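Local coordinates for protein Cbs-cp12 (Microcystis aeruginosa PCC 7806, PDB 5NMU) that forms a hexamer that joins a CBS-domain pair to a CP12 domain and probably takes part in redox regulation of cyanobacterial photosynthesis, at residues A[48-53]-A[77-82]; A[138-142]-A[173-177]. All coordinates share one frame; numbering follows the deposited sequence.

Contact 1: A[48-53]-A[77-82]; sequences DPYGIV and IMAKPC
Lys80 reaches along residues 48-51 as a fully extended chain and ends on Asp48. With CG anti to the backbone N (chi1 -178°), its CB packs 4.0 Å from Gly51 CA, CG passes 3.8 Å from Tyr50 O, and CE lies 3.4 Å from Pro49 O. At the tip, NZ makes a salt bridge of 2.8 Å to Asp48 OD2, arriving 41° out of the carboxylate plane, and a water joins NZ to Pro49 O. Asp48 OD2 also accepts the backbone N-H of Arg44; Lys80 NZ lies near Arg44 NH1, a like charge, and the carboxylate probably eases that pairing. Were Asp48 an alanine, the ammonium of Lys80 would probably lose its countercharge beside Arg44 and keep, of the partners described, the water alone. Beside the lysine, Pro49 CB rests 3.8 Å from Pro81 CB; the peptide before Pro81 is cis. Further along, Ile52 and Ala79 form one antiparallel hydrogen-bonded pair, whose bond from Ala79 N to Ile52 O is 2.8 Å long and nearly straight (177°). Ile52 CG2 packs on Cys82 CB at 3.6 Å, while Val53 CG2 meets the end of Ile77. Strand 51-54, hydrogen-bonded to strand 38-41 through Gly51 and Val53, receives loop 77-82 of the second CBS motif along its edge, an arrangement that joins the two motifs of a tandem CBS pair.

Contact 2: A[138-142]-A[173-177]; sequences IEDEI and LQAEA
Ile138 carries CG1 anti to its own nitrogen (chi1 -162°) and runs out straight, which brings CD1 to 3.6 Å from Leu173 O and 4.1 Å from Ala177 CB. One turn on, Ile142 has CG1 anti to the carbonyl carbon instead (chi1 -67°), and this branch lies 3.7 Å from Leu173 CB as the two side chains lie alongside each other, pointing opposite ways. CD1 of Ile142 goes on to Ala177 CB, and its CG2 faces Gln174 NE2 at 3.6 Å. These contacts close the open end of an antiparallel helical hairpin, helix 138-156 against helix 161-178 in the CP12 domain; the segment axes approach to 10.0 Å at 155°. No hydrogen bond links the two segments; isoleucine, leucine and alanine side chains make the centre, with Glu and Gln groups at its margins. On one flank Leu173 stands at about a right angle to Glu141, its CD2 3.5 Å from Glu141 OE1 and its CD1 against Glu141 O. Arg135 forms salt bridges with both Glu141 OE1 and Glu176 OE1, carboxylate oxygens 6.6 Å apart, and so probably eases the repulsion between them. On the outer side of helix 138-156, Asp140 OD1 pairs with Arg44 of the second subunit.

Contact 1 closes before contact 2 opens along the chain, and the two lie on opposite sides of the chain's centre, their own centres 37 Å apart and their nearest atoms about 24 Å. They share no helix or strand: contact 1 belongs to the CBS part, where strand 51-54 meets the loop before helix 91-101, and contact 2 to the two helices of the CP12 part. Both touch the second subunit. Met78 of contact 1 packs on Phe137 of that subunit, next to the start of its helix 138-156, so the CP12 helices of one copy dock near the CBS region of the other, consistent with subunits interlocked in the hexamer.

Contact 1: A[48-53]-A[77-82]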
loop_
_atom_site.group_PDB
_atom_site.type_symbol
_atom_site.label_atom_id
_atom_site.label_comp_id
_atom_site.label_asym_id
_atom_site.label_seq_id
_atom_site.Cartn_x
_atom_site.Cartn_y
_atom_site.Cartn_z
ATOM N N ASP A 48 14.202 -19.618 18.325
ATOM C CA ASP A 48 13.955 -18.180 18.152
ATOM C C ASP A 48 14.207 -17.801 16.688
ATOM O O ASP A 48 15.272 -18.111 16.135
ATOM C CB ASP A 48 14.913 -17.419 19.063
ATOM C CG ASP A 48 14.506 -15.991 19.306
ATOM O OD1 ASP A 48 13.313 -15.754 19.375
ATOM O OD2 ASP A 48 15.394 -15.103 19.464
ATOM N N PRO A 49 13.250 -17.116 16.048
ATOM C CA PRO A 49 13.476 -16.818 14.618
ATOM C C PRO A 49 14.620 -15.841 14.367
ATOM O O PRO A 49 15.030 -15.153 15.262
ATOM C CB PRO A 49 12.164 -16.211 14.182
ATOM C CG PRO A 49 11.618 -15.589 15.451
ATOM C CD PRO A 49 11.955 -16.591 16.500
ATOM N N TYR A 50 15.137 -15.852 13.143
ATOM C CA TYR A 50 16.030 -14.824 12.665
ATOM C C TYR A 50 15.290 -13.511 12.475
ATOM O O TYR A 50 14.096 -13.482 12.293
ATOM C CB TYR A 50 16.737 -15.231 11.349
ATOM C CG TYR A 50 17.833 -16.244 11.586
ATOM C CD1 TYR A 50 17.546 -17.607 11.611
ATOM C CD2 TYR A 50 19.124 -15.836 11.832
ATOM C CE1 TYR A 50 18.539 -18.544 11.836
ATOM C CE2 TYR A 50 20.127 -16.756 12.104
ATOM C CZ TYR A 50 19.829 -18.112 12.090
ATOM O OH TYR A 50 20.817 -19.005 12.323
ATOM N N GLY A 51 16.035 -12.428 12.548
ATOM C CA GLY A 51 15.485 -11.109 12.267
ATOM C C GLY A 51 16.463 -10.396 11.382
ATOM O O GLY A 51 17.555 -10.914 11.139
ATOM N N ILE A 52 16.061 -9.240 10.888
ATOM C CA ILE A 52 16.888 -8.424 10.024
ATOM C C ILE A 52 16.587 -6.948 10.307
ATOM O O ILE A 52 15.449 -6.570 10.568
ATOM C CB ILE A 52 16.692 -8.767 8.513
ATOM C CG1 ILE A 52 17.769 -8.052 7.631
ATOM C CG2 ILE A 52 15.268 -8.416 8.049
ATOM C CD1 ILE A 52 17.874 -8.646 6.241
ATOM N N VAL A 53 17.641 -6.143 10.249
ATOM C CA VAL A 53 17.563 -4.691 10.259
ATOM C C VAL A 53 18.378 -4.182 9.055
ATOM O O VAL A 53 19.518 -4.670 8.788
ATOM C CB VAL A 53 17.990 -4.108 11.630
ATOM C CG1 VAL A 53 19.403 -4.432 12.026
ATOM C CG2 VAL A 53 17.798 -2.614 11.625
ATOM N N ILE A 77 13.256 -1.392 15.658
ATOM C CA ILE A 77 13.164 -1.157 14.209
ATOM C C ILE A 77 13.241 -2.421 13.320
ATOM O O ILE A 77 12.819 -2.377 12.157
ATOM C CB ILE A 77 14.167 -0.082 13.722
ATOM C CG1 ILE A 77 15.593 -0.443 14.018
ATOM C CG2 ILE A 77 13.863 1.255 14.403
ATOM C CD1 ILE A 77 16.600 0.411 13.262
ATOM N N MET A 78 13.756 -3.525 13.870
ATOM C CA MET A 78 13.981 -4.731 13.107
ATOM C C MET A 78 12.699 -5.372 12.634
ATOM O O MET A 78 11.620 -5.084 13.162
ATOM C CB MET A 78 14.739 -5.749 13.945
ATOM C CG MET A 78 13.927 -6.456 15.018
ATOM S SD MET A 78 15.019 -7.341 16.128
ATOM C CE MET A 78 13.833 -7.928 17.358
ATOM N N ALA A 79 12.870 -6.310 11.707
ATOM C CA ALA A 79 11.829 -7.219 11.291
ATOM C C ALA A 79 12.123 -8.587 11.860
ATOM O O ALA A 79 13.104 -9.180 11.535
ATOM C CB ALA A 79 11.764 -7.281 9.770
ATOM N N LYS A 80 11.288 -9.084 12.747
ATOM C CA LYS A 80 11.572 -10.348 13.390
ATOM C C LYS A 80 10.236 -10.917 13.728
ATOM O O LYS A 80 9.488 -10.229 14.390
ATOM C CB LYS A 80 12.384 -10.198 14.658
ATOM C CG LYS A 80 12.722 -11.536 15.317
ATOM C CD LYS A 80 13.618 -11.387 16.551
ATOM C CE LYS A 80 13.770 -12.697 17.317
ATOM N NZ LYS A 80 15.052 -12.684 18.071
ATOM N N PRO A 81 9.918 -12.132 13.282
ATOM C CA PRO A 81 10.675 -12.860 12.243
ATOM C C PRO A 81 10.720 -12.141 10.901
ATOM O O PRO A 81 9.892 -11.299 10.618
ATOM C CB PRO A 81 9.857 -14.155 12.026
ATOM C CG PRO A 81 8.544 -13.934 12.721
ATOM C CD PRO A 81 8.516 -12.580 13.360
ATOM N N CYS A 82 11.665 -12.517 10.071
ATOM C CA CYS A 82 11.809 -11.922 8.756
ATOM C C CYS A 82 11.639 -12.983 7.687
ATOM O O CYS A 82 11.627 -14.157 7.993
ATOM C CB CYS A 82 13.146 -11.214 8.678
ATOM S SG CYS A 82 14.506 -12.338 8.758
HETATM O O HOH W 1 16.678 -13.179 15.847
#

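Contact 2: A[138-142]-A[173-177]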
loop_
_atom_site.group_PDB
_atom_site.type_symbol
_atom_site.label_atom_id
_atom_site.label_comp_id
_atom_site.label_asym_id
_atom_site.label_seq_id
_atom_site.Cartn_x
_atom_site.Cartn_y
_atom_site.Cartn_z
ATOM N N ILE A 138 6.971 -21.955 -16.010
ATOM C CA ILE A 138 6.810 -22.407 -17.386
ATOM C C ILE A 138 6.466 -23.879 -17.464
ATOM O O ILE A 138 5.753 -24.289 -18.395
ATOM C CB ILE A 138 8.026 -22.075 -18.262
ATOM C CG1 ILE A 138 7.615 -22.165 -19.740
ATOM C CG2 ILE A 138 9.261 -22.934 -17.901
ATOM C CD1 ILE A 138 8.710 -21.902 -20.743
ATOM N N GLU A 139 6.899 -24.675 -16.483
ATOM C CA GLU A 139 6.493 -26.092 -16.419
ATOM C C GLU A 139 4.997 -26.299 -16.112
ATOM O O GLU A 139 4.412 -27.262 -16.605
ATOM C CB GLU A 139 7.376 -26.935 -15.468
ATOM C CG GLU A 139 8.805 -27.177 -15.975
ATOM C CD GLU A 139 8.920 -27.927 -17.357
ATOM O OE1 GLU A 139 8.157 -28.885 -17.647
ATOM O OE2 GLU A 139 9.821 -27.574 -18.170
ATOM N N ASP A 140 4.406 -25.424 -15.296
ATOM C CA ASP A 140 2.971 -25.455 -15.048
ATOM C C ASP A 140 2.242 -25.076 -16.353
ATOM O O ASP A 140 1.235 -25.714 -16.690
ATOM C CB ASP A 140 2.569 -24.541 -13.882
ATOM C CG ASP A 140 3.258 -24.921 -12.556
ATOM O OD1 ASP A 140 3.327 -26.092 -12.182
ATOM O OD2 ASP A 140 3.790 -24.039 -11.880
ATOM N N GLU A 141 2.769 -24.104 -17.106
ATOM C CA GLU A 141 2.153 -23.701 -18.378
ATOM C C GLU A 141 2.154 -24.816 -19.423
ATOM O O GLU A 141 1.208 -24.947 -20.147
ATOM C CB GLU A 141 2.846 -22.514 -19.055
ATOM C CG GLU A 141 2.863 -21.209 -18.298
ATOM C CD GLU A 141 3.378 -20.054 -19.148
ATOM O OE1 GLU A 141 2.930 -19.884 -20.289
ATOM O OE2 GLU A 141 4.197 -19.289 -18.633
ATOM N N ILE A 142 3.279 -25.518 -19.524
ATOM C CA ILE A 142 3.463 -26.672 -20.395
ATOM C C ILE A 142 2.455 -27.766 -19.988
ATOM O O ILE A 142 1.705 -28.279 -20.826
ATOM C CB ILE A 142 4.943 -27.189 -20.353
ATOM C CG1 ILE A 142 5.906 -26.173 -20.977
ATOM C CG2 ILE A 142 5.102 -28.535 -21.054
ATOM C CD1 ILE A 142 7.366 -26.551 -20.828
ATOM N N LEU A 173 6.179 -23.546 -26.035
ATOM C CA LEU A 173 6.543 -23.481 -24.615
ATOM C C LEU A 173 7.705 -24.441 -24.329
ATOM O O LEU A 173 8.609 -24.066 -23.604
ATOM C CB LEU A 173 5.366 -23.757 -23.674
ATOM C CG LEU A 173 4.176 -22.766 -23.727
ATOM C CD1 LEU A 173 2.960 -23.361 -23.053
ATOM C CD2 LEU A 173 4.486 -21.415 -23.080
ATOM N N GLN A 174 7.702 -25.645 -24.926
ATOM C CA GLN A 174 8.792 -26.622 -24.710
ATOM C C GLN A 174 10.152 -26.180 -25.303
ATOM O O GLN A 174 11.187 -26.442 -24.693
ATOM C CB GLN A 174 8.401 -28.047 -25.193
ATOM C CG GLN A 174 7.901 -28.990 -24.072
ATOM C CD GLN A 174 6.966 -30.125 -24.520
ATOM O OE1 GLN A 174 6.759 -30.382 -25.726
ATOM N NE2 GLN A 174 6.389 -30.822 -23.535
ATOM N N ALA A 175 10.138 -25.496 -26.453
ATOM C CA ALA A 175 11.364 -24.978 -27.103
ATOM C C ALA A 175 12.058 -23.973 -26.221
ATOM O O ALA A 175 13.283 -24.013 -26.028
ATOM C CB ALA A 175 11.018 -24.330 -28.441
ATOM N N GLU A 176 11.240 -23.088 -25.669
ATOM C CA GLU A 176 11.688 -22.041 -24.774
ATOM C C GLU A 176 12.359 -22.631 -23.509
ATOM O O GLU A 176 13.501 -22.281 -23.200
ATOM C CB GLU A 176 10.491 -21.156 -24.409
ATOM C CG GLU A 176 10.853 -19.765 -23.913
ATOM C CD GLU A 176 9.637 -18.985 -23.440
ATOM O OE1 GLU A 176 8.490 -19.322 -23.845
ATOM O OE2 GLU A 176 9.841 -18.039 -22.647
ATOM N N ALA A 177 11.676 -23.558 -22.826
ATOM C CA ALA A 177 12.210 -24.195 -21.601
ATOM C C ALA A 177 13.544 -24.909 -21.740
ATOM O O ALA A 177 14.333 -24.853 -20.817
ATOM C CB ALA A 177 11.231 -25.185 -21.023
#